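Local coordinates for ANGPTL4 C-terminal chain (Homo sapiens, PDB 6U1U), which is the fibrinogen-like C-terminal part of a secreted protein that mediates inactivation of lipoprotein lipase, and is seen here with palmitic acid bound, at residues Trp40-Arg45 and Thr210-Pro215; Arg46-Val51 and His68-Leu73; Ser173-Gln178 and Lys192-Lys197. All blocks are in the same frame, centred on the assembly; numbering follows the deposited sequence.

Contact 1: Trp40-Arg45 and Thr210-Pro215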
loop_
_atom_site.group_PDB
_atom_site.type_symbol
_atom_site.label_atom_id
_atom_site.label_comp_id
_atom_site.label_asym_id
_atom_site.label_seq_id
_atom_site.Cartn_x
_atom_site.Cartn_y
_atom_site.Cartn_z
ATOM N N TRP A 40 -9.789 11.251 -1.182
ATOM C CA TRP A 40 -8.959 10.063 -0.989
ATOM C C TRP A 40 -7.652 10.448 -0.316
ATOM O O TRP A 40 -7.053 11.467 -0.658
ATOM C CB TRP A 40 -8.598 9.423 -2.330
ATOM C CG TRP A 40 -9.770 8.881 -3.027
ATOM C CD1 TRP A 40 -10.689 9.605 -3.799
ATOM C CD2 TRP A 40 -10.184 7.508 -3.093
ATOM N NE1 TRP A 40 -11.647 8.739 -4.317
ATOM C CE2 TRP A 40 -11.360 7.459 -3.904
ATOM C CE3 TRP A 40 -9.675 6.312 -2.565
ATOM C CZ2 TRP A 40 -12.033 6.267 -4.186
ATOM C CZ3 TRP A 40 -10.379 5.105 -2.851
ATOM C CH2 TRP A 40 -11.522 5.111 -3.675
ATOM N N THR A 41 -7.205 9.648 0.650
ATOM C CA THR A 41 -5.892 9.896 1.255
ATOM C C THR A 41 -4.838 9.094 0.516
ATOM O O THR A 41 -4.991 7.884 0.372
ATOM C CB THR A 41 -5.895 9.458 2.708
ATOM O OG1 THR A 41 -6.944 10.167 3.386
ATOM C CG2 THR A 41 -4.488 9.751 3.340
ATOM N N VAL A 42 -3.772 9.745 0.067
ATOM C CA VAL A 42 -2.718 9.005 -0.629
ATOM C C VAL A 42 -1.838 8.358 0.437
ATOM O O VAL A 42 -1.292 9.057 1.293
ATOM C CB VAL A 42 -1.874 9.932 -1.516
ATOM C CG1 VAL A 42 -0.735 9.110 -2.175
ATOM C CG2 VAL A 42 -2.768 10.633 -2.569
ATOM N N ILE A 43 -1.687 7.027 0.393
ATOM C CA ILE A 43 -0.884 6.356 1.411
ATOM C C ILE A 43 0.461 5.885 0.893
ATOM O O ILE A 43 1.322 5.506 1.711
ATOM C CB ILE A 43 -1.652 5.191 2.065
ATOM C CG1 ILE A 43 -1.797 4.002 1.110
ATOM C CG2 ILE A 43 -3.011 5.702 2.533
ATOM C CD1 ILE A 43 -2.368 2.701 1.836
ATOM N N GLN A 44 0.683 5.926 -0.413
ATOM C CA GLN A 44 1.954 5.490 -0.980
ATOM C C GLN A 44 2.036 6.123 -2.356
ATOM O O GLN A 44 1.016 6.185 -3.063
ATOM C CB GLN A 44 1.999 3.965 -1.101
ATOM C CG GLN A 44 3.395 3.426 -1.547
ATOM C CD GLN A 44 3.461 2.990 -3.020
ATOM O OE1 GLN A 44 2.789 3.555 -3.871
ATOM N NE2 GLN A 44 4.306 1.985 -3.326
ATOM N N ARG A 45 3.238 6.564 -2.739
ATOM C CA ARG A 45 3.424 7.112 -4.084
ATOM C C ARG A 45 4.870 6.894 -4.497
ATOM O O ARG A 45 5.788 7.204 -3.725
ATOM C CB ARG A 45 3.073 8.623 -4.099
ATOM C CG ARG A 45 3.242 9.289 -5.458
ATOM C CD ARG A 45 2.534 10.671 -5.462
ATOM N NE ARG A 45 3.312 11.601 -4.659
ATOM C CZ ARG A 45 2.872 12.786 -4.227
ATOM N NH1 ARG A 45 1.620 13.183 -4.522
ATOM N NH2 ARG A 45 3.682 13.561 -3.512
ATOM N N THR A 210 0.587 4.383 -7.126
ATOM C CA THR A 210 -0.079 5.195 -6.114
ATOM C C THR A 210 -1.087 4.314 -5.412
ATOM O O THR A 210 -1.814 3.563 -6.078
ATOM C CB THR A 210 -0.846 6.386 -6.723
ATOM O OG1 THR A 210 -0.011 7.076 -7.656
ATOM C CG2 THR A 210 -1.247 7.372 -5.626
ATOM N N MET A 211 -1.155 4.409 -4.089
ATOM C CA MET A 211 -2.205 3.730 -3.325
ATOM C C MET A 211 -2.994 4.773 -2.544
ATOM O O MET A 211 -2.395 5.682 -1.940
ATOM C CB MET A 211 -1.606 2.697 -2.350
ATOM C CG MET A 211 -0.693 1.699 -3.057
ATOM S SD MET A 211 0.130 0.601 -1.875
ATOM C CE MET A 211 -1.314 -0.333 -1.411
ATOM N N LEU A 212 -4.323 4.669 -2.582
ATOM C CA LEU A 212 -5.159 5.652 -1.908
ATOM C C LEU A 212 -6.221 4.926 -1.102
ATOM O O LEU A 212 -6.642 3.840 -1.474
ATOM C CB LEU A 212 -5.859 6.577 -2.916
ATOM C CG LEU A 212 -4.895 7.232 -3.933
ATOM C CD1 LEU A 212 -4.867 6.373 -5.202
ATOM C CD2 LEU A 212 -5.408 8.648 -4.297
ATOM N N ILE A 213 -6.689 5.570 -0.029
ATOM C CA ILE A 213 -7.719 4.966 0.811
ATOM C C ILE A 213 -8.848 5.958 1.040
ATOM O O ILE A 213 -8.635 7.173 1.110
ATOM C CB ILE A 213 -7.112 4.454 2.135
ATOM C CG1 ILE A 213 -8.088 3.509 2.835
ATOM C CG2 ILE A 213 -6.691 5.591 3.027
ATOM C CD1 ILE A 213 -7.397 2.268 3.382
ATOM N N GLN A 214 -10.070 5.423 1.144
ATOM C CA GLN A 214 -11.261 6.225 1.433
ATOM C C GLN A 214 -12.152 5.374 2.316
ATOM O O GLN A 214 -12.806 4.446 1.830
ATOM C CB GLN A 214 -11.999 6.634 0.161
ATOM C CG GLN A 214 -13.233 7.490 0.420
ATOM C CD GLN A 214 -13.958 7.744 -0.869
ATOM O OE1 GLN A 214 -14.676 6.869 -1.350
ATOM N NE2 GLN A 214 -13.729 8.916 -1.487
ATOM N N PRO A 215 -12.162 5.623 3.621
ATOM C CA PRO A 215 -13.072 4.880 4.503
ATOM C C PRO A 215 -14.520 5.096 4.104
ATOM O O PRO A 215 -14.911 6.196 3.682
ATOM C CB PRO A 215 -12.776 5.461 5.889
ATOM C CG PRO A 215 -11.355 5.948 5.782
ATOM C CD PRO A 215 -11.266 6.512 4.387
#
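The Trp40 side chain leaves its strand with CG beside the backbone N (chi1 -66°), and Gln214 extends from its own, which lays the glutamine over one face of the indole. The strands 38-46 and 208-215 are antiparallel neighbours in the main sheet of the fibrinogen C-terminal domain, with the axes of 40-45 and 210-215 at 140°. Gln214 CB stands 3.7 Å from the centroid of the Trp40 six-membered ring, a CH-pi contact, and the amide stacks on the indole with the planes 27° apart. Asp37 fixes both polar ends: its OD2 accepts a hydrogen bond from Trp40 NE1 and its carbonyl accepts from Gln214 NE2. On the same side of the sheet as Val42, Leu212 CD2 packs 3.7 Å from Val42 CG2. The opposite side carries Thr41, Gln44, Met211 and Ile213. Thr41 and Ile213 exchange two backbone hydrogen bonds, after which the register slips by one residue. Ile43 and Gln44 both face Met211, a classic beta bulge: Met211 O takes a bond of 2.8 Å from Ile43 N and a weak one of 3.4 Å from Gln44 N. Beyond the bulge Met211 N returns a bond to Gln44 O, and Met211 SD rests 3.9 Å from Gln44 CB.

Contact 2: Arg46-Val51 and His68-Leu73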
loop_
_atom_site.group_PDB
_atom_site.type_symbol
_atom_site.label_atom_id
_atom_site.label_comp_id
_atom_site.label_asym_id
_atom_site.label_seq_id
_atom_site.Cartn_x
_atom_site.Cartn_y
_atom_site.Cartn_z
ATOM N N ARG A 46 5.066 6.308 -5.683
ATOM C CA ARG A 46 6.422 6.027 -6.228
ATOM C C ARG A 46 6.424 6.405 -7.711
ATOM O O ARG A 46 5.396 6.157 -8.374
ATOM C CB ARG A 46 6.785 4.553 -6.027
ATOM C CG ARG A 46 6.828 4.116 -4.570
ATOM C CD ARG A 46 7.459 2.747 -4.395
ATOM N NE ARG A 46 8.914 2.799 -4.430
ATOM C CZ ARG A 46 9.706 1.740 -4.314
ATOM N NH1 ARG A 46 9.184 0.536 -4.154
ATOM N NH2 ARG A 46 11.018 1.887 -4.358
ATOM N N HIS A 47 7.532 6.963 -8.215
ATOM C CA HIS A 47 7.556 7.392 -9.613
ATOM C C HIS A 47 8.954 7.618 -10.182
ATOM O O HIS A 47 9.079 7.776 -11.403
ATOM C CB HIS A 47 6.758 8.680 -9.830
ATOM C CG HIS A 47 7.058 9.749 -8.837
ATOM N ND1 HIS A 47 6.130 10.191 -7.920
ATOM C CD2 HIS A 47 8.192 10.451 -8.595
ATOM C CE1 HIS A 47 6.678 11.124 -7.158
ATOM N NE2 HIS A 47 7.925 11.303 -7.552
ATOM N N ASP A 48 9.998 7.636 -9.333
ATOM C CA ASP A 48 11.346 7.847 -9.870
ATOM C C ASP A 48 12.479 7.153 -9.106
ATOM O O ASP A 48 13.641 7.286 -9.515
ATOM C CB ASP A 48 11.612 9.373 -9.981
ATOM C CG ASP A 48 11.673 10.093 -8.622
ATOM O OD1 ASP A 48 11.552 9.465 -7.558
ATOM O OD2 ASP A 48 11.820 11.341 -8.631
ATOM N N GLY A 49 12.211 6.425 -8.026
ATOM C CA GLY A 49 13.282 5.784 -7.306
ATOM C C GLY A 49 14.168 6.692 -6.483
ATOM O O GLY A 49 15.263 6.268 -6.080
ATOM N N SER A 50 13.722 7.911 -6.192
ATOM C CA SER A 50 14.522 8.827 -5.373
ATOM C C SER A 50 14.516 8.496 -3.880
ATOM O O SER A 50 15.410 8.968 -3.156
ATOM C CB SER A 50 14.010 10.253 -5.563
ATOM O OG SER A 50 12.625 10.339 -5.249
ATOM N N VAL A 51 13.535 7.724 -3.389
ATOM C CA VAL A 51 13.382 7.426 -1.961
ATOM C C VAL A 51 13.603 5.940 -1.708
ATOM O O VAL A 51 13.051 5.095 -2.421
ATOM C CB VAL A 51 11.988 7.858 -1.453
ATOM C CG1 VAL A 51 11.757 7.354 -0.028
ATOM C CG2 VAL A 51 11.850 9.390 -1.546
ATOM N N HIS A 68 6.269 15.787 -0.801
ATOM C CA HIS A 68 6.140 16.394 -2.125
ATOM C C HIS A 68 6.657 15.486 -3.237
ATOM O O HIS A 68 6.700 15.916 -4.395
ATOM C CB HIS A 68 6.898 17.734 -2.159
ATOM C CG HIS A 68 6.175 18.846 -1.467
ATOM N ND1 HIS A 68 6.532 19.302 -0.216
ATOM C CD2 HIS A 68 5.103 19.584 -1.845
ATOM C CE1 HIS A 68 5.712 20.276 0.147
ATOM N NE2 HIS A 68 4.830 20.458 -0.819
ATOM N N GLY A 69 7.061 14.249 -2.916
ATOM C CA GLY A 69 7.642 13.330 -3.885
ATOM C C GLY A 69 7.188 11.896 -3.611
ATOM O O GLY A 69 5.986 11.674 -3.434
ATOM N N GLU A 70 8.110 10.924 -3.540
ATOM C CA GLU A 70 7.752 9.538 -3.209
ATOM C C GLU A 70 7.669 9.354 -1.695
ATOM O O GLU A 70 8.501 9.896 -0.948
ATOM C CB GLU A 70 8.799 8.561 -3.738
ATOM C CG GLU A 70 9.086 8.653 -5.244
ATOM C CD GLU A 70 10.035 7.550 -5.655
ATOM O OE1 GLU A 70 11.053 7.360 -4.939
ATOM O OE2 GLU A 70 9.738 6.830 -6.650
ATOM N N PHE A 71 6.699 8.552 -1.233
ATOM C CA PHE A 71 6.570 8.413 0.211
ATOM C C PHE A 71 5.718 7.207 0.562
ATOM O O PHE A 71 4.974 6.656 -0.269
ATOM C CB PHE A 71 5.960 9.681 0.844
ATOM C CG PHE A 71 4.499 9.940 0.428
ATOM C CD1 PHE A 71 3.451 9.291 1.068
ATOM C CD2 PHE A 71 4.211 10.832 -0.592
ATOM C CE1 PHE A 71 2.134 9.498 0.695
ATOM C CE2 PHE A 71 2.899 11.082 -0.966
ATOM C CZ PHE A 71 1.863 10.414 -0.355
ATOM N N TRP A 72 5.801 6.848 1.840
ATOM C CA TRP A 72 4.927 5.888 2.498
ATOM C C TRP A 72 4.320 6.622 3.692
ATOM O O TRP A 72 5.074 7.120 4.527
ATOM C CB TRP A 72 5.752 4.669 2.963
ATOM C CG TRP A 72 4.976 3.679 3.776
ATOM C CD1 TRP A 72 5.059 3.456 5.123
ATOM C CD2 TRP A 72 4.013 2.749 3.268
ATOM N NE1 TRP A 72 4.155 2.460 5.488
ATOM C CE2 TRP A 72 3.529 2.003 4.360
ATOM C CE3 TRP A 72 3.503 2.482 1.977
ATOM C CZ2 TRP A 72 2.566 0.980 4.207
ATOM C CZ3 TRP A 72 2.563 1.486 1.816
ATOM C CH2 TRP A 72 2.094 0.742 2.931
ATOM N N LEU A 73 2.979 6.744 3.750
ATOM C CA LEU A 73 2.369 7.585 4.800
ATOM C C LEU A 73 2.643 7.022 6.194
ATOM O O LEU A 73 2.946 7.778 7.136
ATOM C CB LEU A 73 0.867 7.711 4.570
ATOM C CG LEU A 73 0.036 8.419 5.653
ATOM C CD1 LEU A 73 0.591 9.861 5.837
ATOM C CD2 LEU A 73 -1.430 8.459 5.284
HETATM O O HOH W 1 11.552 4.735 -4.697
HETATM O O HOH W 2 10.909 11.932 -3.902
#
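The loop that follows strand 38-46 folds round the carboxylate of Glu70, which lies just ahead of strand 71-72. Glu70 CG, anti to its carbonyl carbon (chi1 -56°), starts an extended chain into the loop. Three successive backbone N-H groups converge on Glu70 OE2. His47 N reaches OE2 at 2.7 Å on the anti lone pair, whereas Asp48 N, 2.8 Å from Glu70 OE2, comes from 52° out of the carboxylate plane; Gly49 N also donates from above that plane. The other oxygen, Glu70 OE1, accepts from Val51 N at 2.9 Å, nearly end-on to its C-O bond. A water completes this side by donating to Glu70 OE1 and Val51 O while accepting from Arg46 NH2, whose NH1 neighbour turns to Leu175 O (its very short approach to Gly177 O is doubtful).

Within the loop, Asp48 and Ser50 form an Asx turn: Asp48 OD1 accepts from Ser50 N at 3.0 Å and from Ser50 OG at 2.7 Å, both from one face of its plane. These two bonds probably ease the approach of Asp48 OD1 to Glu70 OE2, two acceptors 3.3 Å apart. Replacing Glu70 with an alanine would probably leave the N-H groups of His47, Asp48, Gly49 and Val51 without the carboxylate that accepts them and free the turn to shift.

The aliphatic part of the glutamate is held as well. Its CG sits over one face of the His47 imidazole, 3.9 Å from the ring centroid and 17° off the normal, a CH-pi contact. Val51 CG2 packs 3.8 Å from Glu70 CB, the side chains running in opposite directions.

Contact 3: Ser173-Gln178 and Lys192-Lys197. With PLM (palmitic acid), chain B.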
loop_
_atom_site.group_PDB
_atom_site.type_symbol
_atom_site.label_atom_id
_atom_site.label_comp_id
_atom_site.label_asym_id
_atom_site.label_seq_id
_atom_site.Cartn_x
_atom_site.Cartn_y
_atom_site.Cartn_z
ATOM N N SER A 173 2.430 -9.541 -5.338
ATOM C CA SER A 173 2.701 -8.124 -5.563
ATOM C C SER A 173 3.676 -7.641 -4.509
ATOM O O SER A 173 3.856 -8.270 -3.471
ATOM C CB SER A 173 1.456 -7.267 -5.468
ATOM O OG SER A 173 0.818 -7.531 -4.213
ATOM N N ASN A 174 4.267 -6.482 -4.796
ATOM C CA ASN A 174 5.064 -5.736 -3.836
ATOM C C ASN A 174 5.271 -4.362 -4.431
ATOM O O ASN A 174 6.156 -4.171 -5.281
ATOM C CB ASN A 174 6.410 -6.408 -3.553
ATOM C CG ASN A 174 7.238 -5.595 -2.598
ATOM O OD1 ASN A 174 6.712 -4.642 -2.013
ATOM N ND2 ASN A 174 8.537 -5.950 -2.422
ATOM N N LEU A 175 4.440 -3.383 -4.059
ATOM C CA LEU A 175 4.645 -2.072 -4.637
ATOM C C LEU A 175 5.718 -1.279 -3.888
ATOM O O LEU A 175 6.032 -0.144 -4.278
ATOM C CB LEU A 175 3.317 -1.301 -4.673
ATOM C CG LEU A 175 2.223 -2.044 -5.464
ATOM C CD1 LEU A 175 0.988 -1.164 -5.541
ATOM C CD2 LEU A 175 2.723 -2.397 -6.853
ATOM N N ASN A 176 6.303 -1.871 -2.853
ATOM C CA ASN A 176 7.320 -1.223 -2.040
ATOM C C ASN A 176 8.702 -1.851 -2.272
ATOM O O ASN A 176 9.604 -1.703 -1.440
ATOM C CB ASN A 176 6.934 -1.299 -0.556
ATOM C CG ASN A 176 5.780 -0.370 -0.210
ATOM O OD1 ASN A 176 5.521 0.592 -0.923
ATOM N ND2 ASN A 176 5.073 -0.664 0.905
ATOM N N GLY A 177 8.896 -2.536 -3.401
ATOM C CA GLY A 177 10.189 -3.140 -3.683
ATOM C C GLY A 177 11.195 -2.118 -4.219
ATOM O O GLY A 177 10.981 -0.911 -4.193
ATOM N N GLN A 178 12.328 -2.634 -4.703
ATOM C CA GLN A 178 13.411 -1.762 -5.155
ATOM C C GLN A 178 13.051 -1.153 -6.504
ATOM O O GLN A 178 12.602 -1.866 -7.395
ATOM C CB GLN A 178 14.710 -2.570 -5.258
ATOM C CG GLN A 178 15.965 -1.716 -5.443
ATOM C CD GLN A 178 17.238 -2.562 -5.425
ATOM O OE1 GLN A 178 17.267 -3.642 -4.829
ATOM N NE2 GLN A 178 18.284 -2.077 -6.094
ATOM N N LYS A 192 13.239 -8.578 -6.654
ATOM C CA LYS A 192 13.129 -7.636 -5.544
ATOM C C LYS A 192 12.488 -6.324 -5.956
ATOM O O LYS A 192 12.551 -5.361 -5.190
ATOM C CB LYS A 192 14.507 -7.351 -4.948
ATOM C CG LYS A 192 15.253 -8.611 -4.479
ATOM C CD LYS A 192 16.628 -8.251 -3.958
ATOM C CE LYS A 192 17.124 -9.294 -2.961
ATOM N NZ LYS A 192 16.917 -8.877 -1.536
ATOM N N GLY A 193 11.858 -6.264 -7.132
ATOM C CA GLY A 193 11.356 -5.023 -7.682
ATOM C C GLY A 193 9.927 -4.681 -7.284
ATOM O O GLY A 193 9.333 -5.288 -6.387
ATOM N N ILE A 194 9.377 -3.712 -8.012
ATOM C CA ILE A 194 8.029 -3.171 -7.819
ATOM C C ILE A 194 7.132 -3.904 -8.799
ATOM O O ILE A 194 7.182 -3.633 -10.004
ATOM C CB ILE A 194 8.007 -1.667 -8.076
ATOM C CG1 ILE A 194 8.959 -0.969 -7.113
ATOM C CG2 ILE A 194 6.600 -1.065 -7.930
ATOM C CD1 ILE A 194 9.104 0.501 -7.454
ATOM N N PHE A 195 6.304 -4.830 -8.315
ATOM C CA PHE A 195 5.565 -5.649 -9.266
ATOM C C PHE A 195 4.128 -5.848 -8.812
ATOM O O PHE A 195 3.804 -5.774 -7.623
ATOM C CB PHE A 195 6.253 -7.009 -9.487
ATOM C CG PHE A 195 6.132 -7.968 -8.327
ATOM C CD1 PHE A 195 7.003 -7.883 -7.232
ATOM C CD2 PHE A 195 5.165 -8.982 -8.340
ATOM C CE1 PHE A 195 6.872 -8.792 -6.170
ATOM C CE2 PHE A 195 5.056 -9.896 -7.288
ATOM C CZ PHE A 195 5.905 -9.797 -6.218
ATOM N N TRP A 196 3.270 -6.184 -9.758
ATOM C CA TRP A 196 1.862 -6.611 -9.551
ATOM C C TRP A 196 1.674 -7.732 -10.583
ATOM O O TRP A 196 1.499 -7.432 -11.718
ATOM C CB TRP A 196 0.881 -5.468 -9.756
ATOM C CG TRP A 196 -0.518 -5.782 -9.341
ATOM C CD1 TRP A 196 -1.486 -6.373 -10.080
ATOM C CD2 TRP A 196 -1.121 -5.476 -8.081
ATOM N NE1 TRP A 196 -2.634 -6.483 -9.372
ATOM C CE2 TRP A 196 -2.445 -5.947 -8.137
ATOM C CE3 TRP A 196 -0.665 -4.870 -6.917
ATOM C CZ2 TRP A 196 -3.319 -5.808 -7.074
ATOM C CZ3 TRP A 196 -1.526 -4.731 -5.867
ATOM C CH2 TRP A 196 -2.824 -5.212 -5.943
ATOM N N LYS A 197 1.687 -8.969 -10.127
ATOM C CA LYS A 197 1.899 -10.095 -11.038
ATOM C C LYS A 197 0.822 -10.165 -12.111
ATOM O O LYS A 197 1.134 -10.298 -13.304
ATOM C CB LYS A 197 1.965 -11.401 -10.250
ATOM C CG LYS A 197 2.158 -12.651 -11.183
ATOM C CD LYS A 197 2.500 -13.869 -10.370
ATOM C CE LYS A 197 1.243 -14.445 -9.723
ATOM N NZ LYS A 197 1.555 -15.430 -8.626
HETATM C C1 PLM B . -0.520 -15.328 -5.744
HETATM O O1 PLM B . 0.713 -15.490 -5.605
HETATM O O2 PLM B . -1.061 -15.128 -6.839
HETATM C C2 PLM B . -1.409 -15.455 -4.514
HETATM C C3 PLM B . -2.665 -14.643 -4.415
HETATM C C4 PLM B . -2.960 -14.225 -2.984
HETATM C C5 PLM B . -3.785 -12.978 -2.818
HETATM C C6 PLM B . -3.544 -12.214 -1.528
HETATM C C7 PLM B . -3.806 -10.734 -1.626
HETATM C C8 PLM B . -3.104 -9.853 -0.624
HETATM C C9 PLM B . -1.826 -9.290 -1.136
HETATM C CA PLM B . -1.636 -7.845 -0.932
HETATM C CB PLM B . -2.522 -6.956 -1.711
HETATM C CC PLM B . -2.544 -5.586 -1.163
HETATM C CD PLM B . -3.096 -4.563 -2.055
HETATM C CE PLM B . -4.356 -4.990 -2.700
HETATM C CF PLM B . -5.602 -4.433 -2.132
HETATM C CG PLM B . -6.444 -5.469 -1.465
HETATM O O HOH W 3 9.697 -7.453 -4.687
HETATM O O HOH W 4 11.187 -2.444 -9.744
#
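Lys192 O accepts from Gln178 N at 2.8 Å, while the lysine amine turns to Leu161 O. At Gly193 the chains come close: its CA approaches Gln178 O, and its own carbonyl takes a CA-H contact from Gly177. A water donates to Gly193 O and accepts from Asn174 ND2, which also donates to Ser162 O. Ile194 then sets CG1 3.6 Å from Gly177 O, and a second water bridges Ile194 N to Gln178 O.

Phe195 pairs with Asn174 through two backbone hydrogen bonds in the two-stranded antiparallel sheet 173-174 with 195-196. On the first strand's side this pairing passes into a type I turn from Asn174 to Gly177, within which Asn174 OD1 accepts from Asn176 N, an Asx turn. With CG between its backbone N and carbonyl carbon (chi1 73°), Phe195 folds its ring back against the opposite strand, one face meeting Ser173 CA and Asn174 N; Ser173 N lies 3.3 Å from Phe195 CE2.

Trp196 lies across from Ser173, CE3 3.5 Å from Ser173 CB, and its ring edge meets the palmitic acid, with CH2 3.6 Å from PLM CE. Finally Lys197 NZ donates to both carboxylate oxygens, 3.1 Å from PLM O1 and 3.2 Å from PLM O2.

From the N terminus, strand 38-46 enters contact 1 first, but its partner, strand 208-215, arrives only at the end of the chain, so contact 1 closes a loop holding both other contacts. Contact 2 closes early within it, between 46-51 and 68-73; contact 3, between 173-178 and 192-197, follows in series without crossing it. Contacts 1 and 2 share the main sheet, where strand 71-72 lies beside strand 38-46 and Arg45 NE bonds to Gly69 O. Gln44 NE2 reaches Asn176 OD1, joining contact 1 to the turn of contact 3. Arg46 NH1, bonded to Leu175 O and implausibly close to Gly177 O, links contact 2 to that same turn.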